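Local coordinates for putative peptidoglycan-binding/hydrolysing protein (Peptoclostridium difficile, PDB 5TV7) that probably binds bacterial peptidoglycan through its peptidoglycan-binding domains and may take part in cell-wall hydrolysis, at residues Y31-E34 and I40-E43; Q122-L127 and R171-T176; K151-S156 and W166-R171. One frame throughout, in Å; residues are numbered along the deposited sequence.

How the interactions relate
Three contacts from one chain illustrate how chemistry follows position in a fold. Interaction 1, in the first putative peptidoglycan-binding domain, is partly buried and joins the turn just after strand 26-32 to helix 38-46 by a cation-pi stack and one hydrogen bond. Interactions 2 and 3 lie on the opposite side of the chain's centre, about 11 Å apart between centres, and both use helix 163-173. Interaction 2 is a buried packing contact with helix 116-127, with no hydrogen bond across it; interaction 3 is a surface contact at the C-terminal end of helix 140-152, where a lysine's aliphatic chain packs on a tyrosine and a leucine. The two touch directly, M124 CE lying 3.4 Å from W166 CZ3.

Interaction 1: residues Y31-E34 and I40-E43; sequences YTYE and IRDE
R41 of helix 38-46 meets Y33 with its backbone and its side chain alike. At the backbone, Y33 CE1 lies 3.4 Å from R41 O, which sits at the edge of the tyrosine ring and in its plane. Y33 sends its CG anti to the backbone N (chi1 176°), placing the ring alongside the helix, where it also meets H44. Following the arginine outward, its CG passes 3.2 Å from Y33 O, and a bend at chi3 folds the rest of the chain back, so that the guanidinium lies over one face of the Y33 ring. CZ of R41 is 4.1 Å from the ring centroid and 21° off the ring normal. The two planes are 29° apart, a slightly splayed cation-pi stack in which R41 NH2 sits 3.4 Å above the Y33 ring plane, over the ring centre. The contact closes the short connection between strand 26-32 and helix 38-46, Y33 standing just past the end of the strand, within the first putative peptidoglycan-binding domain. R41 NH2 also donates a hydrogen bond to Y33 O, at 2.9 Å. The donor comes from above the carbonyl plane, while the oxygen lies close to the plane of the guanidinium, so a single residue supplies both the ring and the acceptor that fix the group. E34 adds a smaller contact through its backbone, E34 CA lying 3.5 Å from R41 NH2. Two residues on, E43 forms a salt bridge with K141 of helix 140-152.

Interaction 2: residues Q122-L127 and R171-T176; sequences QIMLTL and RLTDPT
A small, buried helix-to-helix contact joins the C-terminal end of helix 116-127 to the last turn of helix 163-173, and T173 is the residue through which it is made. Its side chain points at the other helix and touches two neighbours one turn apart, M124 and L127. M124, a selenomethionine in this crystal, crosses T173 at about a right angle and brings its SE to 3.5 Å from T173 OG1. No hydrogen bond runs across the contact; OG1 has its hydrogen-bond partner in L169 O, within its own helix. The other branch, CG2, meets the backbone and CB of M124, with T173 CG2 3.7 Å from M124 O. L127 completes the contact with one methyl, CD1, at 4.1 Å from T173 CB. The threonine's chi1 of 59° sets OG1 between the backbone N and the carbonyl carbon, where it can turn back to L169 while CG2 faces helix 116-127. All three side chains also rest on V84 of strand 78-87, so the two helix ends share a floor on the sheet. Beyond T173 the chain leaves helical geometry at D174, whose OD1 accepts from T176 N at 3.1 Å, an Asx turn, while its OD2 bonds Y86 N. The arrangement is consistent with the three-helix bundle of a putative peptidoglycan-binding domain, its first and last helices packed together and here set against an antiparallel sheet.

Interaction 3: residues K151-S156 and W166-R171; sequences KKYGLS and WDKLGR
Apolar contact accounts for everything that passes between K168 and the C-terminal end of helix 140-152 with the residues that follow. The lysine runs across Y153 at about a right angle, placing its CE 3.6 Å from Y153 CD1; the approach to the ring is oblique, and K168 CG lies 4.0 Å from Y153 CB. Nearer the backbone, K168 CB meets a methyl of L155, CD1, at 4.0 Å. A bend at chi2 (69°) carries the aliphatic chain past the tyrosine, so the methylenes do the packing. F149 of helix 140-152 is touched by Y153, L155 and K168 alike.

Helix 140-152 ends in a Schellman motif. G154, with positive phi, is its C-prime residue; L155 N bonds Q150 O, and the bond from G154 N to K151 O is weak. After this turn L155 points toward helix 163-173 in the second putative peptidoglycan-binding domain. L155 also rests on A164 and T165, two residues of the glutamine hydroxamate pocket, and its side chain is about 6 Å from the bound ligand.

No hydrogen bond or salt bridge crosses the contact. Within 166-171, R171 NE is shared by both carboxylate oxygens of D167, 3.0 Å from D167 OD1 and 3.1 Å from D167 OD2, on the syn side but tilted about 30° out of the carboxylate plane. D167 OD1 is also hydrogen-bonded to Y86 OH, tying this salt-bridged turn of helix to strand 78-87.

Interaction 1: residues Y31-E34 and I40-E43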
loop_
_atom_site.group_PDB
_atom_site.type_symbol
_atom_site.label_atom_id
_atom_site.label_comp_id
_atom_site.label_asym_id
_atom_site.label_seq_id
_atom_site.Cartn_x
_atom_site.Cartn_y
_atom_site.Cartn_z
ATOM N N TYR A 31 -4.469 -9.717 7.975
ATOM C CA TYR A 31 -5.685 -10.490 8.152
ATOM C C TYR A 31 -6.097 -11.060 6.817
ATOM O O TYR A 31 -5.695 -10.560 5.768
ATOM C CB TYR A 31 -6.834 -9.578 8.601
ATOM C CG TYR A 31 -6.680 -8.976 9.968
ATOM C CD1 TYR A 31 -7.096 -9.675 11.101
ATOM C CD2 TYR A 31 -6.138 -7.700 10.139
ATOM C CE1 TYR A 31 -6.969 -9.129 12.365
ATOM C CE2 TYR A 31 -6.007 -7.148 11.402
ATOM C CZ TYR A 31 -6.420 -7.869 12.509
ATOM O OH TYR A 31 -6.295 -7.344 13.768
ATOM N N THR A 32 -6.891 -12.119 6.863
ATOM C CA THR A 32 -7.513 -12.647 5.672
ATOM C C THR A 32 -8.851 -11.913 5.656
ATOM O O THR A 32 -9.317 -11.442 6.709
ATOM C CB THR A 32 -7.746 -14.162 5.744
ATOM O OG1 THR A 32 -8.531 -14.463 6.899
ATOM C CG2 THR A 32 -6.417 -14.913 5.819
ATOM N N TYR A 33 -9.464 -11.807 4.480
ATOM C CA TYR A 33 -10.750 -11.129 4.352
ATOM C C TYR A 33 -11.788 -11.698 5.332
ATOM O O TYR A 33 -12.496 -10.940 5.993
ATOM C CB TYR A 33 -11.241 -11.190 2.900
ATOM C CG TYR A 33 -12.617 -10.607 2.662
ATOM C CD1 TYR A 33 -12.883 -9.268 2.931
ATOM C CD2 TYR A 33 -13.641 -11.385 2.119
ATOM C CE1 TYR A 33 -14.138 -8.727 2.700
ATOM C CE2 TYR A 33 -14.904 -10.856 1.885
ATOM C CZ TYR A 33 -15.146 -9.526 2.174
ATOM O OH TYR A 33 -16.393 -8.998 1.936
ATOM N N GLU A 34 -11.849 -13.021 5.456
ATOM C CA GLU A 34 -12.812 -13.626 6.385
ATOM C C GLU A 34 -12.482 -13.349 7.863
ATOM O O GLU A 34 -13.391 -13.237 8.680
ATOM C CB GLU A 34 -13.003 -15.125 6.120
ATOM C CG GLU A 34 -11.760 -15.992 6.240
ATOM C CD GLU A 34 -12.068 -17.474 6.083
ATOM O OE1 GLU A 34 -13.262 -17.852 6.050
ATOM O OE2 GLU A 34 -11.109 -18.270 6.007
ATOM N N ILE A 40 -12.771 -3.254 8.204
ATOM C CA ILE A 40 -11.782 -3.578 7.182
ATOM C C ILE A 40 -12.453 -4.417 6.082
ATOM O O ILE A 40 -12.168 -4.231 4.905
ATOM C CB ILE A 40 -10.562 -4.305 7.804
ATOM C CG1 ILE A 40 -9.901 -3.416 8.871
ATOM C CG2 ILE A 40 -9.550 -4.707 6.741
ATOM C CD1 ILE A 40 -9.439 -2.053 8.376
ATOM N N ARG A 41 -13.351 -5.327 6.463
ATOM C CA ARG A 41 -14.071 -6.135 5.470
ATOM C C ARG A 41 -14.922 -5.272 4.546
ATOM O O ARG A 41 -14.966 -5.510 3.344
ATOM C CB ARG A 41 -14.960 -7.181 6.134
ATOM C CG ARG A 41 -14.216 -8.386 6.681
ATOM C CD ARG A 41 -15.160 -9.356 7.381
ATOM N NE ARG A 41 -16.327 -9.708 6.560
ATOM C CZ ARG A 41 -16.356 -10.647 5.608
ATOM N NH1 ARG A 41 -17.488 -10.874 4.936
ATOM N NH2 ARG A 41 -15.275 -11.362 5.311
ATOM N N ASP A 42 -15.590 -4.272 5.113
ATOM C CA ASP A 42 -16.446 -3.370 4.328
ATOM C C ASP A 42 -15.627 -2.497 3.393
ATOM O O ASP A 42 -16.046 -2.218 2.275
ATOM C CB ASP A 42 -17.288 -2.488 5.251
ATOM C CG ASP A 42 -18.253 -3.293 6.106
ATOM O OD1 ASP A 42 -18.768 -4.333 5.625
ATOM O OD2 ASP A 42 -18.505 -2.876 7.260
ATOM N N GLU A 43 -14.460 -2.070 3.863
ATOM C CA GLU A 43 -13.578 -1.238 3.059
ATOM C C GLU A 43 -13.084 -2.066 1.854
ATOM O O GLU A 43 -13.082 -1.583 0.724
ATOM C CB GLU A 43 -12.410 -0.732 3.913
ATOM C CG GLU A 43 -11.628 0.412 3.284
ATOM C CD GLU A 43 -10.363 0.792 4.055
ATOM O OE1 GLU A 43 -10.103 0.235 5.150
ATOM O OE2 GLU A 43 -9.613 1.655 3.547
#

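Interaction 2: residues Q122-L127 and R171-T176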
loop_
_atom_site.group_PDB
_atom_site.type_symbol
_atom_site.label_atom_id
_atom_site.label_comp_id
_atom_site.label_asym_id
_atom_site.label_seq_id
_atom_site.Cartn_x
_atom_site.Cartn_y
_atom_site.Cartn_z
ATOM N N GLN A 122 0.667 0.851 -1.971
ATOM C CA GLN A 122 -0.237 1.113 -0.856
ATOM C C GLN A 122 0.518 1.243 0.458
ATOM O O GLN A 122 0.172 2.072 1.293
ATOM C CB GLN A 122 -1.317 0.026 -0.770
ATOM C CG GLN A 122 -2.340 0.181 -1.887
ATOM C CD GLN A 122 -3.278 -0.995 -2.038
ATOM O OE1 GLN A 122 -2.981 -2.130 -1.625
ATOM N NE2 GLN A 122 -4.418 -0.737 -2.661
ATOM N N ILE A 123 1.530 0.406 0.637
ATOM C CA ILE A 123 2.355 0.471 1.812
ATOM C C ILE A 123 3.076 1.816 1.871
ATOM O O ILE A 123 3.042 2.475 2.889
ATOM C CB ILE A 123 3.340 -0.696 1.873
ATOM C CG1 ILE A 123 2.568 -1.960 2.262
ATOM C CG2 ILE A 123 4.438 -0.408 2.888
ATOM C CD1 ILE A 123 3.313 -3.243 2.020
HETATM N N MSE A 124 3.676 2.227 0.769
HETATM C CA MSE A 124 4.401 3.506 0.722
HETATM C C MSE A 124 3.488 4.704 0.913
HETATM O O MSE A 124 3.827 5.642 1.646
HETATM C CB MSE A 124 5.173 3.579 -0.596
HETATM C CG MSE A 124 6.343 2.605 -0.522
HETATM SE SE MSE A 124 7.559 2.847 -2.039
HETATM C CE MSE A 124 6.419 2.061 -3.398
ATOM N N LEU A 125 2.325 4.685 0.272
ATOM C CA LEU A 125 1.350 5.781 0.419
ATOM C C LEU A 125 0.885 5.863 1.874
ATOM O O LEU A 125 0.791 6.959 2.447
ATOM C CB LEU A 125 0.164 5.590 -0.517
ATOM C CG LEU A 125 0.439 5.779 -1.999
ATOM C CD1 LEU A 125 -0.692 5.192 -2.833
ATOM C CD2 LEU A 125 0.628 7.254 -2.322
ATOM N N THR A 126 0.651 4.704 2.486
ATOM C CA THR A 126 0.238 4.675 3.888
ATOM C C THR A 126 1.325 5.266 4.815
ATOM O O THR A 126 0.992 5.990 5.753
ATOM C CB THR A 126 -0.186 3.271 4.328
ATOM O OG1 THR A 126 -1.239 2.815 3.471
ATOM C CG2 THR A 126 -0.682 3.288 5.749
ATOM N N LEU A 127 2.605 4.986 4.537
ATOM C CA LEU A 127 3.709 5.577 5.318
ATOM C C LEU A 127 3.737 7.099 5.237
ATOM O O LEU A 127 4.167 7.754 6.179
ATOM C CB LEU A 127 5.072 5.060 4.857
ATOM C CG LEU A 127 5.527 3.708 5.366
ATOM C CD1 LEU A 127 6.760 3.256 4.601
ATOM C CD2 LEU A 127 5.810 3.792 6.864
ATOM N N ARG A 171 11.971 7.652 -2.846
ATOM C CA ARG A 171 12.869 8.618 -2.195
ATOM C C ARG A 171 12.332 9.099 -0.854
ATOM O O ARG A 171 13.102 9.327 0.065
ATOM C CB ARG A 171 13.147 9.822 -3.097
ATOM C CG ARG A 171 14.023 9.478 -4.277
ATOM C CD ARG A 171 14.172 10.646 -5.227
ATOM N NE ARG A 171 14.885 10.233 -6.435
ATOM C CZ ARG A 171 16.212 10.210 -6.583
ATOM N NH1 ARG A 171 17.027 10.589 -5.605
ATOM N NH2 ARG A 171 16.731 9.808 -7.737
ATOM N N LEU A 172 11.014 9.229 -0.753
ATOM C CA LEU A 172 10.378 9.698 0.478
ATOM C C LEU A 172 10.228 8.628 1.551
ATOM O O LEU A 172 10.156 8.960 2.716
ATOM C CB LEU A 172 9.000 10.286 0.163
ATOM C CG LEU A 172 9.023 11.576 -0.666
ATOM C CD1 LEU A 172 7.623 11.910 -1.149
ATOM C CD2 LEU A 172 9.622 12.727 0.131
ATOM N N THR A 173 10.167 7.358 1.165
ATOM C CA THR A 173 9.970 6.291 2.146
ATOM C C THR A 173 11.219 5.486 2.498
ATOM O O THR A 173 11.190 4.721 3.453
ATOM C CB THR A 173 8.835 5.357 1.715
ATOM O OG1 THR A 173 9.134 4.783 0.438
ATOM C CG2 THR A 173 7.523 6.141 1.643
ATOM N N ASP A 174 12.305 5.668 1.745
ATOM C CA ASP A 174 13.584 5.021 2.050
ATOM C C ASP A 174 14.384 6.059 2.849
ATOM O O ASP A 174 14.837 7.052 2.281
ATOM C CB ASP A 174 14.321 4.631 0.765
ATOM C CG ASP A 174 15.611 3.827 1.021
ATOM O OD1 ASP A 174 16.208 3.934 2.120
ATOM O OD2 ASP A 174 16.038 3.106 0.087
ATOM N N PRO A 175 14.594 5.823 4.157
ATOM C CA PRO A 175 15.310 6.822 4.969
ATOM C C PRO A 175 16.754 7.112 4.538
ATOM O O PRO A 175 17.257 8.198 4.811
ATOM C CB PRO A 175 15.279 6.218 6.375
ATOM C CG PRO A 175 15.160 4.745 6.161
ATOM C CD PRO A 175 14.349 4.573 4.909
ATOM N N THR A 176 17.402 6.165 3.858
ATOM C CA THR A 176 18.780 6.350 3.400
ATOM C C THR A 176 18.871 7.282 2.199
ATOM O O THR A 176 19.971 7.664 1.810
ATOM C CB THR A 176 19.446 5.011 3.011
ATOM O OG1 THR A 176 18.829 4.478 1.830
ATOM C CG2 THR A 176 19.345 4.001 4.148
#

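Interaction 3: residues K151-S156 and W166-R171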
loop_
_atom_site.group_PDB
_atom_site.type_symbol
_atom_site.label_atom_id
_atom_site.label_comp_id
_atom_site.label_asym_id
_atom_site.label_seq_id
_atom_site.Cartn_x
_atom_site.Cartn_y
_atom_site.Cartn_z
ATOM N N LYS A 151 -0.115 15.703 -6.784
ATOM C CA LYS A 151 -0.283 17.153 -6.670
ATOM C C LYS A 151 0.658 17.720 -5.616
ATOM O O LYS A 151 1.309 18.728 -5.848
ATOM C CB LYS A 151 -1.721 17.533 -6.350
ATOM C CG LYS A 151 -2.668 17.358 -7.531
ATOM C CD LYS A 151 -4.112 17.627 -7.121
ATOM C CE LYS A 151 -5.061 17.592 -8.316
ATOM N NZ LYS A 151 -6.469 17.792 -7.859
ATOM N N LYS A 152 0.767 17.049 -4.478
ATOM C CA LYS A 152 1.642 17.524 -3.426
ATOM C C LYS A 152 3.094 17.658 -3.891
ATOM O O LYS A 152 3.763 18.640 -3.552
ATOM C CB LYS A 152 1.584 16.605 -2.193
ATOM C CG LYS A 152 2.522 17.022 -1.053
ATOM C CD LYS A 152 2.262 16.226 0.219
ATOM C CE LYS A 152 3.114 16.718 1.383
ATOM N NZ LYS A 152 2.862 15.937 2.633
ATOM N N TYR A 153 3.569 16.686 -4.676
ATOM C CA TYR A 153 4.963 16.693 -5.109
ATOM C C TYR A 153 5.268 17.216 -6.507
ATOM O O TYR A 153 6.366 17.027 -6.999
ATOM C CB TYR A 153 5.578 15.310 -4.854
ATOM C CG TYR A 153 5.602 15.036 -3.383
ATOM C CD1 TYR A 153 6.525 15.682 -2.567
ATOM C CD2 TYR A 153 4.675 14.185 -2.788
ATOM C CE1 TYR A 153 6.535 15.480 -1.205
ATOM C CE2 TYR A 153 4.683 13.965 -1.418
ATOM C CZ TYR A 153 5.615 14.620 -0.637
ATOM O OH TYR A 153 5.640 14.421 0.711
ATOM N N GLY A 154 4.319 17.894 -7.130
ATOM C CA GLY A 154 4.553 18.484 -8.447
ATOM C C GLY A 154 4.651 17.526 -9.627
ATOM O O GLY A 154 5.221 17.878 -10.665
ATOM N N LEU A 155 4.102 16.325 -9.464
ATOM C CA LEU A 155 4.046 15.343 -10.534
ATOM C C LEU A 155 2.713 15.524 -11.256
ATOM O O LEU A 155 1.766 16.051 -10.681
ATOM C CB LEU A 155 4.089 13.921 -9.955
ATOM C CG LEU A 155 5.348 13.528 -9.150
ATOM C CD1 LEU A 155 5.150 12.182 -8.470
ATOM C CD2 LEU A 155 6.586 13.506 -10.024
ATOM N N SER A 156 2.646 15.100 -12.516
ATOM C CA SER A 156 1.389 15.110 -13.249
ATOM C C SER A 156 0.406 14.210 -12.480
ATOM O O SER A 156 0.717 13.067 -12.139
ATOM C CB SER A 156 1.580 14.617 -14.681
ATOM O OG SER A 156 2.223 15.603 -15.452
ATOM N N TRP A 166 6.870 6.335 -8.869
ATOM C CA TRP A 166 7.591 5.321 -8.083
ATOM C C TRP A 166 8.829 5.926 -7.484
ATOM O O TRP A 166 9.138 5.685 -6.327
ATOM C CB TRP A 166 8.049 4.148 -8.924
ATOM C CG TRP A 166 7.024 3.153 -9.318
ATOM C CD1 TRP A 166 6.689 2.796 -10.590
ATOM C CD2 TRP A 166 6.226 2.350 -8.449
ATOM N NE1 TRP A 166 5.744 1.802 -10.564
ATOM C CE2 TRP A 166 5.439 1.512 -9.261
ATOM C CE3 TRP A 166 6.105 2.248 -7.059
ATOM C CZ2 TRP A 166 4.522 0.597 -8.735
ATOM C CZ3 TRP A 166 5.204 1.322 -6.533
ATOM C CH2 TRP A 166 4.423 0.515 -7.371
ATOM N N ASP A 167 9.538 6.717 -8.285
ATOM C CA ASP A 167 10.775 7.345 -7.850
ATOM C C ASP A 167 10.547 8.247 -6.651
ATOM O O ASP A 167 11.308 8.205 -5.671
ATOM C CB ASP A 167 11.371 8.150 -9.003
ATOM C CG ASP A 167 12.643 8.876 -8.617
ATOM O OD1 ASP A 167 13.685 8.222 -8.389
ATOM O OD2 ASP A 167 12.606 10.124 -8.570
ATOM N N LYS A 168 9.477 9.037 -6.708
ATOM C CA LYS A 168 9.177 9.974 -5.633
ATOM C C LYS A 168 8.759 9.204 -4.377
ATOM O O LYS A 168 9.213 9.503 -3.286
ATOM C CB LYS A 168 8.109 10.993 -6.067
ATOM C CG LYS A 168 8.014 12.214 -5.168
ATOM C CD LYS A 168 9.249 13.101 -5.308
ATOM C CE LYS A 168 9.287 14.157 -4.223
ATOM N NZ LYS A 168 10.621 14.826 -4.115
ATOM N N LEU A 169 7.916 8.190 -4.538
ATOM C CA LEU A 169 7.509 7.359 -3.408
ATOM C C LEU A 169 8.711 6.721 -2.742
ATOM O O LEU A 169 8.826 6.713 -1.513
ATOM C CB LEU A 169 6.550 6.249 -3.872
ATOM C CG LEU A 169 5.121 6.700 -4.161
ATOM C CD1 LEU A 169 4.357 5.594 -4.871
ATOM C CD2 LEU A 169 4.435 7.107 -2.869
ATOM N N GLY A 170 9.603 6.180 -3.568
ATOM C CA GLY A 170 10.815 5.530 -3.079
ATOM C C GLY A 170 11.741 6.454 -2.311
ATOM O O GLY A 170 12.235 6.087 -1.248
ATOM N N ARG A 171 11.971 7.652 -2.846
ATOM C CA ARG A 171 12.869 8.618 -2.195
ATOM C C ARG A 171 12.332 9.099 -0.854
ATOM O O ARG A 171 13.102 9.327 0.065
ATOM C CB ARG A 171 13.147 9.822 -3.097
ATOM C CG ARG A 171 14.023 9.478 -4.277
ATOM C CD ARG A 171 14.172 10.646 -5.227
ATOM N NE ARG A 171 14.885 10.233 -6.435
ATOM C CZ ARG A 171 16.212 10.210 -6.583
ATOM N NH1 ARG A 171 17.027 10.589 -5.605
ATOM N NH2 ARG A 171 16.731 9.808 -7.737
#